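Local coordinates for protein TP_0956 (Treponema pallidum subsp. pallidum, PDB 3U64), which is a lipoprotein that probably serves as the T component of a TRAP transporter, with tetratricopeptide-type helical repeats suited to binding partner proteins, at residues 42-45 / 46-50; 52-55 / 56-60; 164-168 / 169-173; 267-271 / 272-276; 277-280 / 281-285. All coordinates share one frame; numbering follows the deposited sequence.

All five contacts are local and follow one another along the chain, so none nests in or crosses another. Interactions 1 and 2 are successive stretches of helix 41-61, near the N terminus, and both touch a neighbouring subunit of the three-chain assembly. Interaction 3 closes the turn that ends helix 152-166, on the way to helix 176-192. Interaction 4 closes the turn after helix 256-268. Interaction 5 is the first part of helix 278-293, which follows directly. Interactions 4 and 5 touch through a salt bridge, Glu272 to Lys278, and through packing of Pro271. Interaction 5 also reaches back to interaction 1, where Leu279 packs on Val44 and joins the late helix to the early one.

Interaction 1. Residues 42-45 / 46-50; sequences DLVA and QSLPL
Val44 and Leu48 make a contact one helical turn apart, i to i+4, within helix 41-61 of this all-helical, TPR-like fold. Their side chains lie side by side and point the same way. Val44 CG1 sits 3.6 Å from Leu48 CD1. That methyl is placed by the first torsion of Val44, which sets CG1 opposite the backbone N (chi1 -176°). Both residues also touch Phe83 of helix 66-89 and Phe35 of helix 33-36. The pair thus belongs to the apolar face that the helix turns to its own chain. Another face meets the other subunits: Gln46 packs on Pro49 of the second subunit, and Pro49 on Gln46 of the third.

The backbone carries the usual bonds from Gln46 N to Asp42 O and from Leu48 N to Val44 O. Pro49 has no N-H to give, and the helix is kinked there. Its CD lies 3.2 Å from Ala45 O, where a donor would otherwise stand. Two residues earlier Ser47 N bonds only weakly to Leu43 O and Val44 O. The Ser47 hydroxyl adds to this grip: OG donates to Leu43 O at 2.6 Å, tilted 24° from the carbonyl plane.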
loop_
_atom_site.group_PDB
_atom_site.type_symbol
_atom_site.label_atom_id
_atom_site.label_comp_id
_atom_site.label_asym_id
_atom_site.label_seq_id
_atom_site.Cartn_x
_atom_site.Cartn_y
_atom_site.Cartn_z
ATOM N N ASP A 42 0.902 4.184 9.848
ATOM C CA ASP A 42 0.763 3.116 8.859
ATOM C C ASP A 42 -0.225 3.464 7.747
ATOM O O ASP A 42 0.032 3.166 6.583
ATOM C CB ASP A 42 0.393 1.789 9.526
ATOM C CG ASP A 42 1.544 1.207 10.340
ATOM O OD1 ASP A 42 2.708 1.555 10.051
ATOM O OD2 ASP A 42 1.287 0.404 11.271
ATOM N N LEU A 43 -1.348 4.086 8.097
ATOM C CA LEU A 43 -2.319 4.503 7.084
ATOM C C LEU A 43 -1.692 5.487 6.098
ATOM O O LEU A 43 -1.929 5.411 4.893
ATOM C CB LEU A 43 -3.560 5.141 7.724
ATOM C CG LEU A 43 -4.573 4.161 8.308
ATOM C CD1 LEU A 43 -5.649 4.887 9.098
ATOM C CD2 LEU A 43 -5.176 3.344 7.193
ATOM N N VAL A 44 -0.900 6.418 6.620
ATOM C CA VAL A 44 -0.222 7.387 5.772
ATOM C C VAL A 44 0.820 6.682 4.886
ATOM O O VAL A 44 0.785 6.817 3.667
ATOM C CB VAL A 44 0.389 8.512 6.592
ATOM C CG1 VAL A 44 0.996 9.540 5.686
ATOM C CG2 VAL A 44 -0.701 9.168 7.446
ATOM N N ALA A 45 1.705 5.894 5.502
ATOM C CA ALA A 45 2.755 5.197 4.787
ATOM C C ALA A 45 2.195 4.366 3.645
ATOM O O ALA A 45 2.792 4.295 2.575
ATOM C CB ALA A 45 3.574 4.308 5.756
ATOM N N GLN A 46 1.060 3.719 3.869
ATOM C CA GLN A 46 0.504 2.821 2.852
ATOM C C GLN A 46 -0.269 3.543 1.755
ATOM O O GLN A 46 -0.419 3.017 0.655
ATOM C CB GLN A 46 -0.381 1.755 3.491
ATOM C CG GLN A 46 0.397 0.855 4.436
ATOM C CD GLN A 46 -0.424 -0.301 4.944
ATOM O OE1 GLN A 46 -1.150 -0.944 4.183
ATOM N NE2 GLN A 46 -0.320 -0.577 6.240
ATOM N N SER A 47 -0.753 4.745 2.047
ATOM C CA SER A 47 -1.521 5.484 1.048
ATOM C C SER A 47 -0.691 6.493 0.272
ATOM O O SER A 47 -1.031 6.829 -0.851
ATOM C CB SER A 47 -2.770 6.140 1.667
ATOM O OG SER A 47 -2.447 6.890 2.816
ATOM N N LEU A 48 0.424 6.952 0.835
ATOM C CA LEU A 48 1.199 7.996 0.164
ATOM C C LEU A 48 1.799 7.597 -1.224
ATOM O O LEU A 48 1.814 8.410 -2.149
ATOM C CB LEU A 48 2.264 8.585 1.097
ATOM C CG LEU A 48 1.786 9.731 1.991
ATOM C CD1 LEU A 48 2.947 10.348 2.764
ATOM C CD2 LEU A 48 1.076 10.796 1.152
ATOM N N PRO A 49 2.263 6.344 -1.379
ATOM C CA PRO A 49 2.860 5.994 -2.681
ATOM C C PRO A 49 2.006 6.303 -3.933
ATOM O O PRO A 49 2.534 6.942 -4.850
ATOM C CB PRO A 49 3.148 4.495 -2.544
ATOM C CG PRO A 49 3.386 4.310 -1.053
ATOM C CD PRO A 49 2.372 5.234 -0.410
ATOM N N LEU A 50 0.747 5.873 -4.004
ATOM C CA LEU A 50 -0.035 6.173 -5.213
ATOM C C LEU A 50 -0.241 7.669 -5.366
ATOM O O LEU A 50 -0.218 8.187 -6.474
ATOM C CB LEU A 50 -1.373 5.435 -5.252
ATOM C CG LEU A 50 -2.250 5.616 -6.500
ATOM C CD1 LEU A 50 -1.493 5.404 -7.841
ATOM C CD2 LEU A 50 -3.450 4.681 -6.414
#

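Interaction 2. Residues 52-55 / 56-60; sequences LKVY and EALHL
Lys53 and Glu56 form a salt bridge three residues apart on helix 41-61. The lysine can be followed outward from CB. Its CG stands beside the backbone N, and the chain then bends at chi2 (-82°) and again at chi3. These bends bring the end of a side chain that starts away from residues 56-60 back alongside Glu56. CD is 4.0 Å from Glu56 OE1. CE comes closer, at 3.2 Å from the same Glu56 OE1. NZ ends the approach, 2.7 Å from Glu56 OE1. It meets that oxygen from above the carboxylate plane, 41° out of it.

Glu56 runs nearly straight beyond CG. The two chains lie side by side and point the same way. The Glu56 carboxylate has further partners: Tyr76 OH bonds to OE1 and Tyr116 OH to OE2. These bonds probably fix the turn of the carboxylate. Lys53 NZ also makes a salt bridge with Glu38 of the third subunit and a hydrogen bond to Val34 O of that subunit. Lys53 NZ is thus shared between Glu56 of its own helix and the third subunit.

The backbone beneath is regular helix. Glu56, Ala57, Leu58 and His59 each donate to the carbonyl four residues back; Leu58 N to Val54 O measures 2.9 Å. Farther round, Val54 CG1 and Leu58 CD1 make a looser apolar touch at 4.3 Å.

Among its neighbours the segment lies against helix 66-89. Leu52 packs on Leu75, Lys53 on Tyr76, Leu58 on Leu68 and His59 on Ser69. The ring of His59 also meets that of Tyr116 in helix 96-124.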
loop_
_atom_site.group_PDB
_atom_site.type_symbol
_atom_site.label_atom_id
_atom_site.label_comp_id
_atom_site.label_asym_id
_atom_site.label_seq_id
_atom_site.Cartn_x
_atom_site.Cartn_y
_atom_site.Cartn_z
ATOM N N LEU A 52 1.932 10.016 -4.493
ATOM C CA LEU A 52 3.158 10.476 -5.125
ATOM C C LEU A 52 3.066 10.219 -6.632
ATOM O O LEU A 52 3.371 11.087 -7.450
ATOM C CB LEU A 52 4.369 9.765 -4.528
ATOM C CG LEU A 52 5.143 10.389 -3.358
ATOM C CD1 LEU A 52 4.225 11.071 -2.402
ATOM C CD2 LEU A 52 5.942 9.318 -2.631
ATOM N N LYS A 53 2.605 9.034 -7.001
ATOM C CA LYS A 53 2.555 8.663 -8.405
ATOM C C LYS A 53 1.575 9.530 -9.194
ATOM O O LYS A 53 1.881 9.958 -10.306
ATOM C CB LYS A 53 2.265 7.175 -8.548
ATOM C CG LYS A 53 3.450 6.295 -8.137
ATOM C CD LYS A 53 4.424 6.209 -9.289
ATOM C CE LYS A 53 5.834 6.533 -8.861
ATOM N NZ LYS A 53 6.647 6.952 -10.056
ATOM N N VAL A 54 0.417 9.820 -8.610
ATOM C CA VAL A 54 -0.555 10.687 -9.276
ATOM C C VAL A 54 -0.032 12.107 -9.458
ATOM O O VAL A 54 -0.146 12.683 -10.543
ATOM C CB VAL A 54 -1.907 10.704 -8.547
ATOM C CG1 VAL A 54 -2.790 11.806 -9.097
ATOM C CG2 VAL A 54 -2.598 9.338 -8.702
ATOM N N TYR A 55 0.559 12.677 -8.413
ATOM C CA TYR A 55 1.106 14.023 -8.548
ATOM C C TYR A 55 2.200 14.021 -9.589
ATOM O O TYR A 55 2.317 14.939 -10.397
ATOM C CB TYR A 55 1.682 14.523 -7.228
ATOM C CG TYR A 55 0.660 15.183 -6.340
ATOM C CD1 TYR A 55 -0.154 14.430 -5.496
ATOM C CD2 TYR A 55 0.513 16.560 -6.331
ATOM C CE1 TYR A 55 -1.094 15.040 -4.668
ATOM C CE2 TYR A 55 -0.422 17.181 -5.505
ATOM C CZ TYR A 55 -1.219 16.417 -4.677
ATOM O OH TYR A 55 -2.142 17.039 -3.860
ATOM N N GLU A 56 3.010 12.975 -9.559
ATOM C CA GLU A 56 4.110 12.878 -10.476
ATOM C C GLU A 56 3.573 12.892 -11.897
ATOM O O GLU A 56 4.109 13.596 -12.750
ATOM C CB GLU A 56 4.921 11.617 -10.196
ATOM C CG GLU A 56 6.337 11.650 -10.694
ATOM C CD GLU A 56 7.129 10.444 -10.193
ATOM O OE1 GLU A 56 6.519 9.607 -9.501
ATOM O OE2 GLU A 56 8.344 10.331 -10.475
ATOM N N ALA A 57 2.515 12.120 -12.154
ATOM C CA ALA A 57 1.932 12.068 -13.494
ATOM C C ALA A 57 1.318 13.426 -13.902
ATOM O O ALA A 57 1.470 13.879 -15.039
ATOM C CB ALA A 57 0.895 10.945 -13.597
ATOM N N LEU A 58 0.634 14.075 -12.967
ATOM C CA LEU A 58 0.073 15.392 -13.235
ATOM C C LEU A 58 1.180 16.362 -13.607
ATOM O O LEU A 58 1.044 17.159 -14.532
ATOM C CB LEU A 58 -0.690 15.909 -12.022
ATOM C CG LEU A 58 -2.013 15.188 -11.787
ATOM C CD1 LEU A 58 -2.766 15.787 -10.605
ATOM C CD2 LEU A 58 -2.852 15.262 -13.058
ATOM N N HIS A 59 2.290 16.280 -12.888
ATOM C CA HIS A 59 3.396 17.175 -13.151
ATOM C C HIS A 59 3.961 16.997 -14.557
ATOM O O HIS A 59 4.321 17.969 -15.215
ATOM C CB HIS A 59 4.515 16.924 -12.150
ATOM C CG HIS A 59 5.844 17.438 -12.602
ATOM N ND1 HIS A 59 6.112 18.783 -12.737
ATOM C CD2 HIS A 59 6.980 16.791 -12.958
ATOM C CE1 HIS A 59 7.357 18.945 -13.146
ATOM N NE2 HIS A 59 7.907 17.751 -13.288
ATOM N N LEU A 60 4.070 15.751 -15.005
ATOM C CA LEU A 60 4.711 15.467 -16.290
ATOM C C LEU A 60 3.776 15.816 -17.441
ATOM O O LEU A 60 4.200 16.119 -18.550
ATOM C CB LEU A 60 5.161 14.009 -16.347
ATOM C CG LEU A 60 6.254 13.717 -15.310
ATOM C CD1 LEU A 60 6.611 12.230 -15.279
ATOM C CD2 LEU A 60 7.511 14.571 -15.548
#

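Interaction 3. Residues 164-168 / 169-173; sequences AAFAL and TPLGS
A type I beta turn from Phe166 to Thr169 takes the chain out of helix 152-166, and Thr169 N donates to Phe166 O at 2.9 Å. The N-H points well at the oxygen, with an angle of 157° at the hydrogen. The donor nevertheless lies above the carbonyl plane.

The Thr169 hydroxyl makes the second bond. OG1 donates to Ala165 O at 2.7 Å, from a position 48° out of that carbonyl's plane. The first torsion of Thr169 (chi1 -62°) sets OG1 beside its own backbone N, and both groups bond to carbonyls of the helix end. Ala165 O accepts a second bond from Leu168 N, at 3.0 Å. The two donors reach it from opposite faces of its plane. This carbonyl, in the last turn of the helix, is thus gripped twice. Arg107 NE of helix 96-124 makes a weak hydrogen bond to Thr169 OG1.

The apolar part is slighter. Leu171 CD2 comes 4.1 Å from Phe166 CZ, and the two side chains cross obliquely. Leu171 is poorly ordered, so this touch is probably loose. The Phe166 ring also meets the ring of Phe216. Leu168 turns elsewhere, onto Ala106 and Tyr110 of helix 96-124.

A second type I turn, Pro170 to Ser173, follows at once, with Ser173 N bonded to Pro170 O at 2.9 Å. Two successive type I turns after a helix C terminus form the linker between helices 152-166 and 176-192 of this helical-repeat protein.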
loop_
_atom_site.group_PDB
_atom_site.type_symbol
_atom_site.label_atom_id
_atom_site.label_comp_id
_atom_site.label_asym_id
_atom_site.label_seq_id
_atom_site.Cartn_x
_atom_site.Cartn_y
_atom_site.Cartn_z
ATOM N N ALA A 164 19.580 17.069 2.322
ATOM C CA ALA A 164 19.180 15.789 2.895
ATOM C C ALA A 164 19.878 14.649 2.132
ATOM O O ALA A 164 20.267 13.638 2.737
ATOM C CB ALA A 164 17.653 15.616 2.896
ATOM N N ALA A 165 20.073 14.816 0.819
ATOM C CA ALA A 165 20.781 13.773 0.062
ATOM C C ALA A 165 22.250 13.713 0.468
ATOM O O ALA A 165 22.824 12.630 0.584
ATOM C CB ALA A 165 20.639 13.972 -1.461
ATOM N N PHE A 166 22.850 14.884 0.669
ATOM C CA PHE A 166 24.263 14.996 1.035
ATOM C C PHE A 166 24.545 14.313 2.375
ATOM O O PHE A 166 25.565 13.653 2.552
ATOM C CB PHE A 166 24.668 16.468 1.100
ATOM C CG PHE A 166 26.053 16.705 1.657
ATOM C CD1 PHE A 166 27.173 16.203 1.008
ATOM C CD2 PHE A 166 26.234 17.462 2.808
ATOM C CE1 PHE A 166 28.451 16.431 1.512
ATOM C CE2 PHE A 166 27.516 17.697 3.325
ATOM C CZ PHE A 166 28.619 17.180 2.675
ATOM N N ALA A 167 23.624 14.478 3.311
ATOM C CA ALA A 167 23.738 13.861 4.626
ATOM C C ALA A 167 23.859 12.326 4.559
ATOM O O ALA A 167 24.287 11.687 5.519
ATOM C CB ALA A 167 22.548 14.269 5.486
ATOM N N LEU A 168 23.483 11.744 3.425
ATOM C CA LEU A 168 23.502 10.293 3.255
ATOM C C LEU A 168 24.528 9.898 2.192
ATOM O O LEU A 168 24.643 8.733 1.814
ATOM C CB LEU A 168 22.111 9.789 2.839
ATOM C CG LEU A 168 20.943 10.054 3.788
ATOM C CD1 LEU A 168 19.638 9.523 3.210
ATOM C CD2 LEU A 168 21.223 9.451 5.163
ATOM N N THR A 169 25.256 10.893 1.707
ATOM C CA THR A 169 26.244 10.714 0.659
ATOM C C THR A 169 27.597 10.571 1.331
ATOM O O THR A 169 27.946 11.377 2.189
ATOM C CB THR A 169 26.235 11.931 -0.298
ATOM O OG1 THR A 169 24.950 12.036 -0.931
ATOM C CG2 THR A 169 27.297 11.818 -1.364
ATOM N N PRO A 170 28.343 9.511 0.982
ATOM C CA PRO A 170 29.711 9.326 1.488
ATOM C C PRO A 170 30.554 10.571 1.228
ATOM O O PRO A 170 30.630 11.021 0.083
ATOM C CB PRO A 170 30.231 8.153 0.657
ATOM C CG PRO A 170 29.003 7.361 0.333
ATOM C CD PRO A 170 27.898 8.378 0.152
ATOM N N LEU A 171 31.169 11.115 2.276
ATOM C CA LEU A 171 31.891 12.387 2.189
ATOM C C LEU A 171 32.914 12.440 1.054
ATOM O O LEU A 171 33.329 13.521 0.635
ATOM C CB LEU A 171 32.567 12.707 3.523
ATOM C CG LEU A 171 31.601 12.891 4.695
ATOM C CD1 LEU A 171 32.360 13.009 6.005
ATOM C CD2 LEU A 171 30.704 14.103 4.471
ATOM N N GLY A 172 33.310 11.273 0.556
ATOM C CA GLY A 172 34.304 11.197 -0.496
ATOM C C GLY A 172 33.740 11.299 -1.899
ATOM O O GLY A 172 34.414 11.771 -2.815
ATOM N N SER A 173 32.503 10.853 -2.083
ATOM C CA SER A 173 31.895 10.882 -3.410
ATOM C C SER A 173 30.719 11.857 -3.488
ATOM O O SER A 173 29.738 11.607 -4.186
ATOM C CB SER A 173 31.480 9.473 -3.860
ATOM O OG SER A 173 30.565 8.883 -2.952
#

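Interaction 4. Residues 267-271 / 272-276; sequences LAIDP and ESVPH
Asp270 closes the compact part of this contact, an Asx turn just after helix 256-268, in which OD1 takes the N-H two residues on. Its backbone O accepts from Ser273 N at 2.7 Å. The side-chain bond runs from Glu272 N to Asp270 OD1 at 3.0 Å. Glu272 N stands above the carboxylate plane, 59° out of it. The carboxylate reaches this N-H because CG lies opposite the Asp270 backbone N (chi1 178°). One residue thus holds the turn with both its main chain and its side chain.

Val274 shuts the other end. Its CG2 is 3.1 Å from Pro271 O. Its CG1 touches Ile269 CG2 at 3.9 Å, with the two side chains crossing at about a right angle. The N-H of Val274 is held more loosely, by weak bonds to Asp270 O and Pro271 O.

The outer side is open to solvent. Asp270, Glu272 and Ser273 are exposed there, and Asp270 OD2 is 3.5 Å from Ser273 OG. The Glu272 carboxylate turns to another partner: its OE1 makes a salt bridge with Lys278 NZ.

The turn leads from helix 256-268 into helix 278-293 and rests on the latter. Pro271 packs on Ile282 and Gln285, and Gln285 NE2 bonds to Ile269 O. On another side Ile269 touches Pro239 and Val274 touches His237, both in the loop before helix 240-250.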
loop_
_atom_site.group_PDB
_atom_site.type_symbol
_atom_site.label_atom_id
_atom_site.label_comp_id
_atom_site.label_asym_id
_atom_site.label_seq_id
_atom_site.Cartn_x
_atom_site.Cartn_y
_atom_site.Cartn_z
ATOM N N LEU A 267 9.133 16.395 23.957
ATOM C CA LEU A 267 8.155 15.389 24.384
ATOM C C LEU A 267 7.008 15.927 25.255
ATOM O O LEU A 267 6.037 15.220 25.499
ATOM C CB LEU A 267 8.865 14.235 25.110
ATOM C CG LEU A 267 9.834 13.453 24.207
ATOM C CD1 LEU A 267 10.571 12.360 24.964
ATOM C CD2 LEU A 267 9.087 12.873 23.022
ATOM N N ALA A 268 7.124 17.160 25.739
ATOM C CA ALA A 268 6.069 17.721 26.576
ATOM C C ALA A 268 4.897 18.209 25.718
ATOM O O ALA A 268 3.782 18.386 26.207
ATOM C CB ALA A 268 6.615 18.855 27.465
ATOM N N ILE A 269 5.155 18.414 24.433
ATOM C CA ILE A 269 4.115 18.867 23.513
ATOM C C ILE A 269 3.003 17.823 23.344
ATOM O O ILE A 269 3.255 16.629 23.139
ATOM C CB ILE A 269 4.714 19.274 22.150
ATOM C CG1 ILE A 269 5.689 20.454 22.331
ATOM C CG2 ILE A 269 3.608 19.602 21.131
ATOM C CD1 ILE A 269 6.738 20.545 21.217
ATOM N N ASP A 270 1.767 18.282 23.451
ATOM C CA ASP A 270 0.621 17.397 23.287
ATOM C C ASP A 270 0.078 17.509 21.853
ATOM O O ASP A 270 -0.511 18.542 21.477
ATOM C CB ASP A 270 -0.463 17.707 24.334
ATOM C CG ASP A 270 -1.702 16.848 24.169
ATOM O OD1 ASP A 270 -1.666 15.906 23.345
ATOM O OD2 ASP A 270 -2.718 17.116 24.861
ATOM N N PRO A 271 0.286 16.439 21.053
ATOM C CA PRO A 271 -0.108 16.366 19.645
ATOM C C PRO A 271 -1.586 16.698 19.466
ATOM O O PRO A 271 -1.944 17.294 18.466
ATOM C CB PRO A 271 0.164 14.900 19.273
ATOM C CG PRO A 271 1.234 14.468 20.241
ATOM C CD PRO A 271 0.925 15.186 21.519
ATOM N N GLU A 272 -2.423 16.338 20.432
ATOM C CA GLU A 272 -3.843 16.655 20.351
ATOM C C GLU A 272 -4.127 18.163 20.443
ATOM O O GLU A 272 -5.212 18.609 20.075
ATOM C CB GLU A 272 -4.626 15.891 21.431
ATOM C CG GLU A 272 -4.540 14.377 21.300
ATOM C CD GLU A 272 -4.840 13.898 19.885
ATOM O OE1 GLU A 272 -5.656 14.547 19.194
ATOM O OE2 GLU A 272 -4.252 12.880 19.454
ATOM N N SER A 273 -3.155 18.936 20.929
ATOM C CA SER A 273 -3.332 20.377 21.161
ATOM C C SER A 273 -2.787 21.251 20.035
ATOM O O SER A 273 -3.074 22.442 19.981
ATOM C CB SER A 273 -2.649 20.797 22.463
ATOM O OG SER A 273 -3.362 20.331 23.592
ATOM N N VAL A 274 -1.984 20.670 19.154
ATOM C CA VAL A 274 -1.350 21.456 18.105
ATOM C C VAL A 274 -2.362 21.940 17.071
ATOM O O VAL A 274 -3.304 21.226 16.716
ATOM C CB VAL A 274 -0.216 20.686 17.412
ATOM C CG1 VAL A 274 0.816 20.241 18.424
ATOM C CG2 VAL A 274 -0.773 19.493 16.639
ATOM N N PRO A 275 -2.165 23.163 16.578
ATOM C CA PRO A 275 -3.098 23.768 15.619
ATOM C C PRO A 275 -3.085 23.047 14.273
ATOM O O PRO A 275 -4.076 23.046 13.557
ATOM C CB PRO A 275 -2.566 25.194 15.452
ATOM C CG PRO A 275 -1.501 25.372 16.502
ATOM C CD PRO A 275 -1.006 24.024 16.863
ATOM N N HIS A 276 -1.955 22.445 13.926
ATOM C CA HIS A 276 -1.875 21.683 12.691
ATOM C C HIS A 276 -0.608 20.836 12.662
ATOM O O HIS A 276 0.203 20.896 13.591
ATOM C CB HIS A 276 -1.965 22.604 11.466
ATOM C CG HIS A 276 -0.766 23.478 11.280
ATOM N ND1 HIS A 276 -0.055 24.005 12.338
ATOM C CD2 HIS A 276 -0.140 23.906 10.157
ATOM C CE1 HIS A 276 0.956 24.720 11.875
ATOM N NE2 HIS A 276 0.925 24.678 10.555
#

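Interaction 5. Residues 277-280 / 281-285; sequences NKLL and VILSQ
Leu279 and Leu283 meet one turn apart at the start of helix 278-293, within the all-helical, TPR-like fold. Their side chains are set at a slant to each other. Leu283 CD1 comes 4.2 Å from Leu279 CG, so a methyl of one faces the branch point of the other. The two leave the backbone differently: Leu279 CG is opposite its backbone N (chi1 176°), while Leu283 CG lies beside its own. Together they face the N-terminal part of the chain. Leu279 packs on Leu41 and Val44 of helix 41-61. Leu283 touches Leu41 too, and Ala82 of helix 66-89.

Round the helix, Ile282 packs its CG1 close to a carbonyl, 3.1 Å from Lys278 O, which also accepts from Ile282 N. Lys278 starts away from residues 281-285, and its NZ goes to Glu272. Val281 is buried and leans on Pro239, with its CG2 3.7 Å from Asn277 O.

The helix begins after Asn277, which holds the N-cap position without a capping bond from its side chain. Glu37 takes the N-H groups of the N-cap and of the first helical residue: its OE2 bonds to Asn277 N and its OE1 to Lys278 N. A carboxylate there would probably be stabilised by the positive end of the helix dipole. Most of the bonds that follow are nearly straight, with 172° at the hydrogen of Val281 N. Farther on, Ser284 OG bonds to Asp240 OD1, and Ser284 N donates to Leu280 O at 2.8 Å.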
loop_
_atom_site.group_PDB
_atom_site.type_symbol
_atom_site.label_atom_id
_atom_site.label_comp_id
_atom_site.label_asym_id
_atom_site.label_seq_id
_atom_site.Cartn_x
_atom_site.Cartn_y
_atom_site.Cartn_z
ATOM N N ASN A 277 -0.458 20.043 11.601
ATOM C CA ASN A 277 0.659 19.105 11.449
ATOM C C ASN A 277 0.829 18.103 12.586
ATOM O O ASN A 277 1.941 17.670 12.901
ATOM C CB ASN A 277 1.968 19.842 11.141
ATOM C CG ASN A 277 2.003 20.379 9.709
ATOM O OD1 ASN A 277 1.265 19.905 8.844
ATOM N ND2 ASN A 277 2.854 21.368 9.459
ATOM N N LYS A 278 -0.288 17.711 13.184
ATOM C CA LYS A 278 -0.246 16.643 14.172
ATOM C C LYS A 278 0.629 15.471 13.700
ATOM O O LYS A 278 1.413 14.918 14.475
ATOM C CB LYS A 278 -1.659 16.160 14.532
ATOM C CG LYS A 278 -1.681 15.282 15.775
ATOM C CD LYS A 278 -2.918 14.396 15.853
ATOM C CE LYS A 278 -4.172 15.181 16.118
ATOM N NZ LYS A 278 -5.370 14.299 16.084
ATOM N N LEU A 279 0.526 15.095 12.429
ATOM C CA LEU A 279 1.320 13.967 11.938
ATOM C C LEU A 279 2.832 14.206 12.109
ATOM O O LEU A 279 3.565 13.347 12.587
ATOM C CB LEU A 279 0.992 13.663 10.478
ATOM C CG LEU A 279 1.850 12.558 9.831
ATOM C CD1 LEU A 279 1.619 11.203 10.471
ATOM C CD2 LEU A 279 1.612 12.475 8.335
ATOM N N LEU A 280 3.303 15.378 11.722
ATOM C CA LEU A 280 4.732 15.653 11.822
ATOM C C LEU A 280 5.200 15.690 13.285
ATOM O O LEU A 280 6.267 15.178 13.609
ATOM C CB LEU A 280 5.082 16.948 11.085
ATOM C CG LEU A 280 5.148 16.810 9.556
ATOM C CD1 LEU A 280 3.856 16.259 8.979
ATOM C CD2 LEU A 280 5.492 18.141 8.894
ATOM N N VAL A 281 4.385 16.271 14.165
ATOM C CA VAL A 281 4.672 16.255 15.599
ATOM C C VAL A 281 4.838 14.822 16.127
ATOM O O VAL A 281 5.810 14.526 16.836
ATOM C CB VAL A 281 3.578 17.025 16.387
ATOM C CG1 VAL A 281 3.710 16.795 17.903
ATOM C CG2 VAL A 281 3.640 18.514 16.038
ATOM N N ILE A 282 3.898 13.942 15.768
ATOM C CA ILE A 282 3.984 12.518 16.117
ATOM C C ILE A 282 5.285 11.908 15.632
ATOM O O ILE A 282 5.929 11.147 16.362
ATOM C CB ILE A 282 2.845 11.655 15.490
ATOM C CG1 ILE A 282 1.461 12.150 15.918
ATOM C CG2 ILE A 282 3.040 10.155 15.844
ATOM C CD1 ILE A 282 1.277 12.156 17.370
ATOM N N LEU A 283 5.655 12.224 14.386
ATOM C CA LEU A 283 6.905 11.712 13.808
ATOM C C LEU A 283 8.113 12.219 14.590
ATOM O O LEU A 283 8.973 11.443 14.996
ATOM C CB LEU A 283 7.037 12.077 12.315
ATOM C CG LEU A 283 6.196 11.253 11.332
ATOM C CD1 LEU A 283 6.007 11.986 10.008
ATOM C CD2 LEU A 283 6.785 9.852 11.106
ATOM N N SER A 284 8.154 13.526 14.823
ATOM C CA SER A 284 9.248 14.120 15.576
ATOM C C SER A 284 9.334 13.580 16.994
ATOM O O SER A 284 10.422 13.382 17.519
ATOM C CB SER A 284 9.125 15.634 15.601
ATOM O OG SER A 284 9.383 16.147 14.314
ATOM N N GLN A 285 8.202 13.335 17.630
ATOM C CA GLN A 285 8.281 12.824 18.990
ATOM C C GLN A 285 8.815 11.385 19.039
ATOM O O GLN A 285 9.540 11.035 19.965
ATOM C CB GLN A 285 6.954 12.996 19.728
ATOM C CG GLN A 285 6.583 14.463 19.887
ATOM C CD GLN A 285 5.401 14.673 20.810
ATOM O OE1 GLN A 285 4.417 13.939 20.754
ATOM N NE2 GLN A 285 5.492 15.687 21.663
#